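Local coordinates for putative NADH-flavin reductase (Lactobacillus casei ATCC 334, PDB 3H2S), which binds NADPH and probably works as an oxidoreductase of the Rossmann-fold NAD(P)-binding clan, perhaps as an NADH-flavin reductase, at residues 108-111 against 112-116; 58-61 against 62-65; 124-128 against 129-133. One frame throughout, in Å; residues are numbered along the deposited sequence.

Contact 1: 108-111 against 112-116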
# COMPACT_ATOMS: atom_id res chain seq x y z
N SER A 108 13.10 10.40 -6.28
CA SER A 108 12.41 9.67 -7.33
C SER A 108 12.46 10.41 -8.67
O SER A 108 11.89 9.96 -9.66
CB SER A 108 10.96 9.37 -6.92
OG SER A 108 10.18 10.55 -6.82
N LEU A 109 13.07 11.60 -8.65
CA LEU A 109 13.31 12.35 -9.88
C LEU A 109 14.61 11.92 -10.55
O LEU A 109 15.55 11.47 -9.87
CB LEU A 109 13.40 13.85 -9.58
CG LEU A 109 12.18 14.55 -9.01
CD1 LEU A 109 12.58 15.94 -8.52
CD2 LEU A 109 11.06 14.61 -10.04
N ALA A 110 14.68 12.09 -11.87
CA ALA A 110 15.95 11.95 -12.59
C ALA A 110 16.86 13.15 -12.33
O ALA A 110 16.41 14.31 -12.36
CB ALA A 110 15.70 11.79 -14.08
N MSE A 111 18.16 12.89 -12.23
CA MSE A 111 19.15 13.93 -12.44
C MSE A 111 19.04 14.49 -13.86
O MSE A 111 18.61 13.80 -14.79
CB MSE A 111 20.57 13.37 -12.22
CG MSE A 111 20.85 12.99 -10.77
SE MSE A 111 20.93 14.53 -9.56
CE MSE A 111 22.14 13.76 -8.22
N PRO A 112 19.44 15.76 -14.04
CA PRO A 112 19.45 16.35 -15.37
C PRO A 112 20.21 15.45 -16.34
O PRO A 112 21.25 14.91 -15.99
CB PRO A 112 20.21 17.67 -15.16
CG PRO A 112 19.92 18.03 -13.73
CD PRO A 112 19.87 16.71 -12.99
N GLY A 113 19.60 15.14 -17.48
CA GLY A 113 20.23 14.27 -18.48
C GLY A 113 20.02 12.78 -18.25
O GLY A 113 20.55 11.95 -19.00
N ALA A 114 19.32 12.43 -17.18
CA ALA A 114 19.02 11.03 -16.93
C ALA A 114 17.59 10.72 -17.32
O ALA A 114 16.77 11.63 -17.46
CB ALA A 114 19.27 10.67 -15.46
N ASP A 115 17.28 9.44 -17.42
CA ASP A 115 15.95 9.02 -17.82
C ASP A 115 15.32 8.06 -16.80
O ASP A 115 14.35 7.38 -17.11
CB ASP A 115 15.99 8.38 -19.22
CG ASP A 115 16.77 7.07 -19.25
OD1 ASP A 115 17.35 6.70 -18.21
OD2 ASP A 115 16.71 6.36 -20.27
N HIS A 116 15.81 8.09 -15.57
CA HIS A 116 15.34 7.18 -14.52
C HIS A 116 15.62 7.78 -13.14
O HIS A 116 16.46 8.67 -13.01
CB HIS A 116 16.02 5.82 -14.65
CG HIS A 116 17.50 5.87 -14.44
ND1 HIS A 116 18.37 6.37 -15.39
CD2 HIS A 116 18.26 5.62 -13.35
CE1 HIS A 116 19.60 6.35 -14.92
NE2 HIS A 116 19.56 5.91 -13.68
O HOH W 1 18.87 10.01 -12.33

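Contact 2: 58-61 against 62-65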
# COMPACT_ATOMS: atom_id res chain seq x y z
N ALA A 58 -15.82 7.69 6.41
CA ALA A 58 -16.74 8.71 6.90
C ALA A 58 -16.05 10.04 7.23
O ALA A 58 -16.63 11.11 6.99
CB ALA A 58 -17.51 8.19 8.12
N ASP A 59 -14.85 9.98 7.80
CA ASP A 59 -14.09 11.20 8.11
C ASP A 59 -13.91 12.06 6.87
O ASP A 59 -13.74 13.28 6.96
CB ASP A 59 -12.71 10.85 8.69
CG ASP A 59 -12.78 10.28 10.10
OD1 ASP A 59 -13.74 10.63 10.83
OD2 ASP A 59 -11.92 9.43 10.45
N LEU A 60 -13.81 11.40 5.71
CA LEU A 60 -13.41 12.07 4.48
C LEU A 60 -14.58 12.32 3.52
O LEU A 60 -14.37 12.85 2.44
CB LEU A 60 -12.30 11.29 3.77
CG LEU A 60 -10.88 11.42 4.32
CD1 LEU A 60 -9.86 10.94 3.31
CD2 LEU A 60 -10.58 12.83 4.77
N ASP A 61 -15.78 11.91 3.88
CA ASP A 61 -16.86 11.92 2.90
C ASP A 61 -17.42 13.31 2.59
O ASP A 61 -17.92 13.55 1.49
CB ASP A 61 -17.98 10.94 3.25
CG ASP A 61 -18.65 10.34 2.01
OD1 ASP A 61 -18.24 10.70 0.89
OD2 ASP A 61 -19.57 9.51 2.17
N SER A 62 -17.22 14.24 3.52
CA SER A 62 -17.61 15.63 3.26
C SER A 62 -16.55 16.42 2.48
O SER A 62 -16.80 17.57 2.09
CB SER A 62 -17.96 16.35 4.56
OG SER A 62 -16.81 16.55 5.35
N VAL A 63 -15.37 15.85 2.29
CA VAL A 63 -14.27 16.60 1.67
C VAL A 63 -14.16 16.34 0.15
O VAL A 63 -14.42 15.23 -0.33
CB VAL A 63 -12.92 16.36 2.37
CG1 VAL A 63 -13.08 16.44 3.90
CG2 VAL A 63 -12.32 15.05 1.95
N ASP A 64 -13.78 17.38 -0.59
CA ASP A 64 -13.62 17.31 -2.03
C ASP A 64 -12.17 16.97 -2.42
O ASP A 64 -11.91 16.44 -3.51
CB ASP A 64 -14.04 18.65 -2.67
CG ASP A 64 -15.46 19.05 -2.30
OD1 ASP A 64 -15.63 20.06 -1.56
OD2 ASP A 64 -16.41 18.37 -2.74
N ALA A 65 -11.25 17.28 -1.52
CA ALA A 65 -9.83 17.02 -1.75
C ALA A 65 -9.10 16.73 -0.45
O ALA A 65 -9.47 17.22 0.63
CB ALA A 65 -9.17 18.18 -2.45
O HOH W 2 -16.37 13.17 -0.56

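Contact 3: 124-128 against 129-133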
# COMPACT_ATOMS: atom_id res chain seq x y z
N GLU A 124 25.85 2.03 -2.39
CA GLU A 124 25.39 1.20 -1.28
C GLU A 124 25.52 1.94 0.05
O GLU A 124 24.69 1.79 0.94
CB GLU A 124 26.17 -0.10 -1.22
CG GLU A 124 25.49 -1.19 -0.42
CD GLU A 124 26.46 -2.26 0.04
OE1 GLU A 124 26.27 -3.44 -0.35
OE2 GLU A 124 27.41 -1.93 0.78
N SER A 125 26.55 2.78 0.15
CA SER A 125 26.82 3.54 1.36
C SER A 125 25.66 4.47 1.73
O SER A 125 25.55 4.88 2.88
CB SER A 125 28.11 4.34 1.22
OG SER A 125 27.98 5.35 0.23
N ALA A 126 24.82 4.81 0.76
CA ALA A 126 23.76 5.79 0.99
C ALA A 126 22.79 5.28 2.06
O ALA A 126 22.22 6.07 2.81
CB ALA A 126 23.01 6.10 -0.32
N ALA A 127 22.63 3.96 2.14
CA ALA A 127 21.65 3.39 3.05
C ALA A 127 22.06 3.63 4.50
O ALA A 127 21.26 3.49 5.41
CB ALA A 127 21.47 1.90 2.78
N SER A 128 23.31 4.05 4.69
CA SER A 128 23.82 4.37 6.02
C SER A 128 23.51 5.80 6.44
O SER A 128 23.78 6.18 7.59
CB SER A 128 25.32 4.11 6.10
OG SER A 128 25.59 2.78 5.70
N GLN A 129 23.03 6.61 5.51
CA GLN A 129 22.71 8.00 5.82
C GLN A 129 21.31 8.08 6.42
O GLN A 129 20.41 7.34 6.02
CB GLN A 129 22.78 8.86 4.56
CG GLN A 129 24.02 8.61 3.71
CD GLN A 129 25.27 9.16 4.35
OE1 GLN A 129 25.33 9.38 5.57
NE2 GLN A 129 26.30 9.38 3.54
N PRO A 130 21.10 9.01 7.35
CA PRO A 130 19.84 9.13 8.09
C PRO A 130 18.63 9.47 7.18
O PRO A 130 17.48 9.28 7.58
CB PRO A 130 20.11 10.28 9.08
CG PRO A 130 21.61 10.36 9.16
CD PRO A 130 22.09 10.00 7.80
N TRP A 131 18.90 10.02 6.01
CA TRP A 131 17.85 10.48 5.10
C TRP A 131 17.35 9.36 4.20
O TRP A 131 16.32 9.50 3.54
CB TRP A 131 18.31 11.67 4.25
CG TRP A 131 19.60 11.42 3.53
CD1 TRP A 131 20.84 11.85 3.90
CD2 TRP A 131 19.78 10.71 2.29
NE1 TRP A 131 21.78 11.48 2.96
CE2 TRP A 131 21.15 10.77 1.97
CE3 TRP A 131 18.90 10.07 1.40
CZ2 TRP A 131 21.67 10.20 0.80
CZ3 TRP A 131 19.42 9.50 0.25
CH2 TRP A 131 20.79 9.56 -0.03
N TYR A 132 18.13 8.29 4.10
CA TYR A 132 17.86 7.27 3.11
C TYR A 132 16.54 6.54 3.35
O TYR A 132 15.79 6.28 2.42
CB TYR A 132 19.01 6.26 3.04
CG TYR A 132 18.86 5.29 1.90
CD1 TYR A 132 19.10 5.70 0.59
CD2 TYR A 132 18.37 4.02 2.11
CE1 TYR A 132 18.90 4.82 -0.48
CE2 TYR A 132 18.15 3.15 1.07
CZ TYR A 132 18.44 3.54 -0.22
OH TYR A 132 18.22 2.66 -1.26
N ASP A 133 16.32 6.10 4.58
CA ASP A 133 15.10 5.37 4.92
C ASP A 133 13.84 6.08 4.38
O ASP A 133 13.02 5.48 3.67
CB ASP A 133 15.04 5.20 6.44
CG ASP A 133 13.76 4.54 6.93
OD1 ASP A 133 13.26 3.58 6.30
OD2 ASP A 133 13.35 4.91 8.04

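Contact 1: 108-111 against 112-116
The carbonyl of His116 is approached from the Ala110-Met111 arm by a carbon and a water: Ala110 CA lies 3.3 Å from His116 O in a CA-H...O contact, and one water donates to His116 O (2.8 Å) while accepting from Met111 N (3.0 Å). The two arms of this loop thus face each other without a direct N-H...O bond at that level. One step further along, the loop closes conventionally, Ala114 N donating to Met111 O at 2.8 Å. Inside the bend the methyls of Ala110 and Ala114 meet, CB to CB 4.0 Å. Beside the turn, Met111, present as selenomethionine, sets its CB tightly against Pro112 CD (3.5 Å); its CG stands anti to the carbonyl carbon (chi1 -67°), and the bent chain leads the selenium away from the turn. At the far end His116 ND1 donates to Asp115 OD1, which lies close to the ring plane, and NE2 bonds to Asp121, so a carboxylate grips each ring nitrogen. With Pro112 and Gly113 at its corners, the latter at a positive phi of 86°, Met111 to Ala114 is a classic type II beta turn with a Pro-Gly centre.

Contact 2: 58-61 against 62-65
Leu60 and Val63 form a local turn contact where the short, weakly bonded helix 57-60 ends and the chain heads for strand 65-68, one of the parallel strands of the Rossmann-type sheet. The residues Leu60 to Val63 make a type I beta turn. Its closing bond runs from Val63 N to Leu60 O, 3.2 Å long and fairly straight at 155°, but the donor stands above the carbonyl plane, 61° out of it, and does not lie on a lone pair. The preceding link, Asp61 N to Ala58 O, is weak at 3.3 Å. With CG1 of Val63 anti to its carbonyl carbon (chi1 -45°), CG2 falls between the backbone N and that carbon, and there it makes a close, tight approach of 3.0 Å to Leu60 O. The packing proper is between side chains: Val63 CG2 reaches Leu60 CD2 at 4.0 Å, the two branched chains meeting at a slant. Both then pack on Ala4 of strand 2-6, and Leu60 also on Leu92. Polar partners lie nearby: Ser62 OG bonds to Lys2 NZ, and Asp59, further back, pairs with Lys50. A water lies within hydrogen-bonding reach of Asp61 O (2.6 Å) and Val63 O (2.8 Å), and must share its two protons with further acceptors. The chemistry therefore implies a turn whose own bond is straight at the donor but reaches the oxygen from above the carbonyl plane, with an apolar pair packed on Ala4 and polar ends paired with Lys2 and Lys50.

Contact 3: 124-128 against 129-133
Ala127 CA sits over one face of the Tyr132 ring, off centre, 3.9 Å from the ring centroid and 30° off the normal, a CH-pi contact. Tyr132 reaches it because its CG stands anti to the backbone N (chi1 -172°), turning the ring back toward the preceding 3-10 segment 124-128. Two methyls lie on the same side of the ring as Ala127 CA: Ala127 CB touches Tyr132 CD2 at 3.8 Å, and Ala126 CB, farther out and oblique to the ring, meets Tyr132 CD1 at 4.0 Å. Trp131 CH2 also approaches Ala126 CB at 4.1 Å, so the one methyl touches both aromatic side chains. Over one face of the indole, toward its rim, sits Gln129 CB, with Tyr132 CB more distant on the same face; Trp74 meets the indole too, with the ring planes at about 60°. The carbonyl of Ala126 is a hub: Ala126 O accepts from Gln129 N at 2.9 Å, with the donor above the carbonyl plane, while Gln129 CG (3.2 Å) and Tyr132 CB (3.2 Å) crowd the same oxygen. With an alanine in place of Tyr132 the ring is gone, and Ala127 CA would probably lose its aromatic partner and a gap open beside Ala126 CB. The successive i+3 to i bonds Ala127 N to Glu124 O, Ser128 N to Ser125 O and Gln129 N to Ala126 O mark a short 3-10 helix, on which Tyr132, in the first part of helix 132-145, packs its ring at the surface of the Rossmann fold.

Overall arrangement
Read from the N terminus, contact 2 comes first, then contact 1, then contact 3; they follow in series, and none nests in or crosses another. Contact 2 rounds the corner between helix 57-60 and strand 65-68. The chain next forms helix 80-91 and strand 99-103, and in the long loop before helix 132-145 contact 1 closes a type II turn, after which contact 3 leads into that helix. Contacts 1 and 3 thus belong to one connection, their centres about 19 Å apart, whereas contact 2 lies on the opposite side of the chain's centre, about 36 and 37 Å from their centres. Each joins neighbouring elements on its own side of one NADPH-binding fold.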